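Laminin subunit ALPHA-1 (Mus musculus, PDB 2JD4) forms part of the basement-membrane protein laminin-111, its paired LG4-5 domains probably mediating anchorage to the cell surface. Local coordinates at residues K233-A247 and L250-G264. The protein carries 4 engineered substitutions. Numbering follows the deposited sequence.
With MG (magnesium ion), chain D.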
loop_
_atom_site.group_PDB
_atom_site.type_symbol
_atom_site.label_atom_id
_atom_site.label_comp_id
_atom_site.label_asym_id
_atom_site.label_seq_id
_atom_site.Cartn_x
_atom_site.Cartn_y
_atom_site.Cartn_z
ATOM N N LYS A 233 -11.100 5.028 20.977
ATOM C CA LYS A 233 -11.810 6.304 20.999
ATOM C C LYS A 233 -10.962 7.535 20.695
ATOM O O LYS A 233 -11.505 8.614 20.474
ATOM C CB LYS A 233 -12.505 6.485 22.354
ATOM C CG LYS A 233 -13.308 5.263 22.793
ATOM C CD LYS A 233 -14.062 5.510 24.089
ATOM C CE LYS A 233 -15.268 6.395 23.856
ATOM N NZ LYS A 233 -16.249 5.728 22.957
ATOM N N ASN A 234 -9.640 7.384 20.683
ATOM C CA ASN A 234 -8.773 8.523 20.398
ATOM C C ASN A 234 -7.653 8.179 19.421
ATOM O O ASN A 234 -6.991 7.155 19.560
ATOM C CB ASN A 234 -8.163 9.066 21.695
ATOM C CG ASN A 234 -9.214 9.478 22.704
ATOM O OD1 ASN A 234 -9.626 8.682 23.546
ATOM N ND2 ASN A 234 -9.670 10.720 22.610
ATOM N N GLY A 235 -7.443 9.043 18.433
ATOM C CA GLY A 235 -6.392 8.784 17.472
ATOM C C GLY A 235 -6.282 9.834 16.391
ATOM O O GLY A 235 -7.284 10.240 15.801
ATOM N N VAL A 236 -5.056 10.281 16.146
ATOM C CA VAL A 236 -4.790 11.270 15.117
ATOM C C VAL A 236 -4.879 10.586 13.756
ATOM O O VAL A 236 -4.381 9.481 13.585
ATOM C CB VAL A 236 -3.373 11.867 15.272
ATOM C CG1 VAL A 236 -3.061 12.766 14.081
ATOM C CG2 VAL A 236 -3.270 12.642 16.591
ATOM N N LEU A 237 -5.509 11.246 12.791
ATOM C CA LEU A 237 -5.632 10.681 11.451
ATOM C C LEU A 237 -4.671 11.348 10.468
ATOM O O LEU A 237 -3.906 10.666 9.779
ATOM C CB LEU A 237 -7.075 10.822 10.945
ATOM C CG LEU A 237 -8.129 9.974 11.674
ATOM C CD1 LEU A 237 -9.535 10.395 11.240
ATOM C CD2 LEU A 237 -7.892 8.490 11.366
ATOM N N LEU A 238 -4.695 12.678 10.413
ATOM C CA LEU A 238 -3.827 13.389 9.489
ATOM C C LEU A 238 -3.517 14.822 9.915
ATOM O O LEU A 238 -4.346 15.495 10.532
ATOM C CB LEU A 238 -4.462 13.375 8.091
ATOM C CG LEU A 238 -3.740 13.985 6.884
ATOM C CD1 LEU A 238 -4.166 13.243 5.618
ATOM C CD2 LEU A 238 -4.043 15.484 6.783
ATOM N N GLY A 239 -2.304 15.267 9.584
ATOM C CA GLY A 239 -1.875 16.615 9.903
ATOM C C GLY A 239 -0.817 17.144 8.946
ATOM O O GLY A 239 0.112 16.427 8.555
ATOM N N ILE A 240 -0.976 18.401 8.540
ATOM C CA ILE A 240 -0.016 19.065 7.658
ATOM C C ILE A 240 0.187 20.431 8.301
ATOM O O ILE A 240 -0.738 21.247 8.328
ATOM C CB ILE A 240 -0.577 19.251 6.232
ATOM C CG1 ILE A 240 -1.019 17.896 5.664
ATOM C CG2 ILE A 240 0.494 19.860 5.329
ATOM C CD1 ILE A 240 -1.667 17.994 4.293
ATOM N N SER A 241 1.386 20.687 8.814
ATOM C CA SER A 241 1.629 21.947 9.506
ATOM C C SER A 241 2.967 22.628 9.247
ATOM O O SER A 241 3.990 21.971 9.049
ATOM C CB SER A 241 1.482 21.718 11.012
ATOM O OG SER A 241 1.768 22.896 11.752
ATOM N N SER A 242 2.947 23.958 9.245
ATOM C CA SER A 242 4.169 24.733 9.072
ATOM C C SER A 242 4.753 24.818 10.483
ATOM O O SER A 242 4.074 24.487 11.454
ATOM C CB SER A 242 3.851 26.139 8.570
ATOM O OG SER A 242 3.108 26.860 9.538
ATOM N N ALA A 243 6.001 25.255 10.604
ATOM C CA ALA A 243 6.623 25.375 11.916
ATOM C C ALA A 243 6.106 26.639 12.611
ATOM O O ALA A 243 6.499 26.948 13.735
ATOM C CB ALA A 243 8.145 25.429 11.774
ATOM N N LYS A 244 5.214 27.355 11.934
ATOM C CA LYS A 244 4.645 28.584 12.474
ATOM C C LYS A 244 3.178 28.459 12.887
ATOM O O LYS A 244 2.871 27.841 13.911
ATOM C CB LYS A 244 4.800 29.724 11.459
ATOM C CG LYS A 244 6.245 30.034 11.099
ATOM C CD LYS A 244 6.334 31.173 10.093
ATOM C CE LYS A 244 7.774 31.430 9.677
ATOM N NZ LYS A 244 8.631 31.801 10.836
ATOM N N VAL A 245 2.279 29.038 12.088
ATOM C CA VAL A 245 0.846 29.026 12.390
ATOM C C VAL A 245 -0.050 28.245 11.406
ATOM O O VAL A 245 -0.845 27.391 11.816
ATOM C CB VAL A 245 0.312 30.479 12.488
ATOM C CG1 VAL A 245 -1.166 30.478 12.862
ATOM C CG2 VAL A 245 1.123 31.262 13.522
ATOM N N ASP A 246 0.063 28.548 10.118
ATOM C CA ASP A 246 -0.747 27.881 9.096
ATOM C C ASP A 246 -0.689 26.348 9.180
ATOM O O ASP A 246 0.393 25.759 9.143
ATOM C CB ASP A 246 -0.298 28.346 7.708
ATOM C CG ASP A 246 -0.697 29.789 7.422
ATOM O OD1 ASP A 246 -0.985 30.528 8.385
ATOM O OD2 ASP A 246 -0.717 30.177 6.238
ATOM N N ALA A 247 -1.857 25.712 9.277
ATOM C CA ALA A 247 -1.928 24.250 9.365
ATOM C C ALA A 247 -3.353 23.694 9.327
ATOM O O ALA A 247 -4.323 24.427 9.527
ATOM C CB ALA A 247 -1.237 23.781 10.642
ATOM N N LEU A 250 -6.834 16.513 11.155
ATOM C CA LEU A 250 -8.000 15.634 11.216
ATOM C C LEU A 250 -7.693 14.628 12.327
ATOM O O LEU A 250 -6.655 13.962 12.294
ATOM C CB LEU A 250 -8.173 14.908 9.880
ATOM C CG LEU A 250 -9.562 14.411 9.478
ATOM C CD1 LEU A 250 -10.493 15.600 9.286
ATOM C CD2 LEU A 250 -9.464 13.611 8.178
ATOM N N GLU A 251 -8.581 14.518 13.309
ATOM C CA GLU A 251 -8.355 13.612 14.431
ATOM C C GLU A 251 -9.639 13.122 15.088
ATOM O O GLU A 251 -10.705 13.724 14.935
ATOM C CB GLU A 251 -7.495 14.312 15.494
ATOM C CG GLU A 251 -7.895 15.765 15.731
ATOM C CD GLU A 251 -7.166 16.437 16.897
ATOM O OE1 GLU A 251 -6.020 16.056 17.221
ATOM O OE2 GLU A 251 -7.746 17.377 17.481
ATOM N N ILE A 252 -9.518 12.013 15.813
ATOM C CA ILE A 252 -10.634 11.421 16.540
ATOM C C ILE A 252 -10.334 11.641 18.023
ATOM O O ILE A 252 -9.325 11.160 18.529
ATOM C CB ILE A 252 -10.743 9.892 16.280
ATOM C CG1 ILE A 252 -10.976 9.623 14.789
ATOM C CG2 ILE A 252 -11.876 9.309 17.097
ATOM C CD1 ILE A 252 -11.112 8.146 14.446
ATOM N N VAL A 253 -11.198 12.383 18.707
ATOM C CA VAL A 253 -11.019 12.658 20.130
ATOM C C VAL A 253 -12.318 12.350 20.874
ATOM O O VAL A 253 -13.346 12.983 20.636
ATOM C CB VAL A 253 -10.638 14.141 20.369
ATOM C CG1 VAL A 253 -10.528 14.425 21.863
ATOM C CG2 VAL A 253 -9.320 14.452 19.673
ATOM N N ASP A 254 -12.260 11.362 21.760
ATOM C CA ASP A 254 -13.413 10.946 22.552
ATOM C C ASP A 254 -14.622 10.544 21.713
ATOM O O ASP A 254 -15.758 10.901 22.034
ATOM C CB ASP A 254 -13.811 12.056 23.528
ATOM C CG ASP A 254 -12.709 12.383 24.514
ATOM O OD1 ASP A 254 -12.161 11.441 25.130
ATOM O OD2 ASP A 254 -12.391 13.580 24.678
ATOM N N GLY A 255 -14.376 9.799 20.640
ATOM C CA GLY A 255 -15.464 9.346 19.794
ATOM C C GLY A 255 -15.967 10.325 18.750
ATOM O O GLY A 255 -16.851 9.988 17.965
ATOM N N LYS A 256 -15.419 11.535 18.729
ATOM C CA LYS A 256 -15.837 12.533 17.748
ATOM C C LYS A 256 -14.723 12.822 16.748
ATOM O O LYS A 256 -13.547 12.652 17.055
ATOM C CB LYS A 256 -16.229 13.835 18.453
ATOM C CG LYS A 256 -17.505 13.735 19.273
ATOM C CD LYS A 256 -17.374 14.455 20.604
ATOM C CE LYS A 256 -16.995 15.914 20.428
ATOM N NZ LYS A 256 -16.889 16.599 21.748
ATOM N N VAL A 257 -15.102 13.260 15.552
ATOM C CA VAL A 257 -14.126 13.595 14.527
ATOM C C VAL A 257 -14.020 15.116 14.436
ATOM O O VAL A 257 -15.037 15.813 14.336
ATOM C CB VAL A 257 -14.534 13.021 13.154
ATOM C CG1 VAL A 257 -13.538 13.453 12.085
ATOM C CG2 VAL A 257 -14.584 11.501 13.224
ATOM N N LEU A 258 -12.788 15.620 14.486
ATOM C CA LEU A 258 -12.532 17.053 14.412
ATOM C C LEU A 258 -11.664 17.394 13.206
ATOM O O LEU A 258 -10.683 16.702 12.911
ATOM C CB LEU A 258 -11.823 17.534 15.679
ATOM C CG LEU A 258 -12.410 17.120 17.028
ATOM C CD1 LEU A 258 -11.563 17.702 18.157
ATOM C CD2 LEU A 258 -13.852 17.598 17.133
ATOM N N PHE A 259 -12.041 18.467 12.519
ATOM C CA PHE A 259 -11.326 18.959 11.348
ATOM C C PHE A 259 -10.944 20.407 11.664
ATOM O O PHE A 259 -11.802 21.289 11.656
ATOM C CB PHE A 259 -12.247 18.883 10.123
ATOM C CG PHE A 259 -11.653 19.444 8.856
ATOM C CD1 PHE A 259 -10.297 19.319 8.580
ATOM C CD2 PHE A 259 -12.473 20.042 7.906
ATOM C CE1 PHE A 259 -9.768 19.778 7.376
ATOM C CE2 PHE A 259 -11.958 20.506 6.696
ATOM C CZ PHE A 259 -10.602 20.373 6.429
ATOM N N HIS A 260 -9.667 20.633 11.974
ATOM C CA HIS A 260 -9.169 21.969 12.310
ATOM C C HIS A 260 -8.451 22.600 11.133
ATOM O O HIS A 260 -7.772 21.921 10.368
ATOM C CB HIS A 260 -8.169 21.912 13.466
ATOM C CG HIS A 260 -8.654 21.167 14.667
ATOM N ND1 HIS A 260 -9.674 21.628 15.470
ATOM C CD2 HIS A 260 -8.243 19.996 15.213
ATOM C CE1 HIS A 260 -9.872 20.774 16.459
ATOM N NE2 HIS A 260 -9.016 19.775 16.325
ATOM N N VAL A 261 -8.578 23.914 11.009
ATOM C CA VAL A 261 -7.914 24.639 9.942
ATOM C C VAL A 261 -7.485 26.006 10.467
ATOM O O VAL A 261 -8.218 26.639 11.225
ATOM C CB VAL A 261 -8.858 24.833 8.735
ATOM C CG1 VAL A 261 -8.274 25.846 7.764
ATOM C CG2 VAL A 261 -9.074 23.500 8.030
ATOM N N ASN A 262 -6.289 26.445 10.086
ATOM C CA ASN A 262 -5.799 27.755 10.508
ATOM C C ASN A 262 -5.105 28.434 9.337
ATOM O O ASN A 262 -4.048 27.989 8.886
ATOM C CB ASN A 262 -4.819 27.635 11.677
ATOM C CG ASN A 262 -4.528 28.978 12.325
ATOM O OD1 ASN A 262 -4.276 29.963 11.634
ATOM N ND2 ASN A 262 -4.560 29.023 13.656
ATOM N N ASN A 263 -5.710 29.514 8.853
ATOM C CA ASN A 263 -5.176 30.266 7.725
ATOM C C ASN A 263 -4.348 31.468 8.175
ATOM O O ASN A 263 -4.084 32.386 7.395
ATOM C CB ASN A 263 -6.327 30.725 6.829
ATOM C CG ASN A 263 -7.169 29.564 6.327
ATOM O OD1 ASN A 263 -6.647 28.621 5.737
ATOM N ND2 ASN A 263 -8.476 29.630 6.558
ATOM N N GLY A 264 -3.936 31.453 9.441
ATOM C CA GLY A 264 -3.131 32.538 9.969
ATOM C C GLY A 264 -3.892 33.543 10.816
ATOM O O GLY A 264 -3.311 34.520 11.287
HETATM MG MG MG D . -0.638 32.278 5.511
HETATM O O HOH W 1 -0.965 32.963 7.607
HETATM O O HOH W 2 -2.716 32.739 5.085
HETATM O O HOH W 3 1.338 32.055 5.688
#
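Leu237 and Leu238 both present their backbone N to Leu250 O, so this carbonyl is gripped by two donors, each at 3.0 Å. The doubled residue is a classic beta bulge, shifting the register of antiparallel strands 235-241 and 247-253. Leu250 N returns a 2.8 Å bond to Leu238 O, while Gly235 and Ile252 satisfy each other's N and O. Gly255 N bonds to Lys233 O at 3.1 Å; the type I' turn from Val253 to Lys256 gives Gly255 backbone angles at which a CB would press on the preceding carbonyl. Leucine and isoleucine suit the buried seam: Leu237 lies across Ile252, its CD1 3.9 Å from Ile252 CG1.

At the far end Ala247 pairs with Asn262 of strand 256-262, Asn262 N meeting Ala247 O at 2.9 Å. Chi1 of -168° sets the Asn262 amide beside its own carbonyl carbon, and OD1 reaches forward to accept from Gly264 N at 2.7 Å, an Asx turn; Val245 CG1 lies against the amide. An alanine here would remove that acceptor and is likely to leave Gly264 N without its mate and Val245 CG1 without the amide. Asp246 OD2 binds magnesium at 2.2 Å, and OD1 accepts a hydrogen bond from a magnesium-bound water that also donates to Asn263 O; Asp319 completes the protein ligands. Glu251 accepts from His260 NE2, Ser339 and Ser340, and His260 ND1 bonds to Thr269.

Within this laminin G domain, strand 322-326 flanks 235-241, strand 267-272 flanks 256-262, and Leu288 of strand 286-293 packs on Leu237 and Leu250.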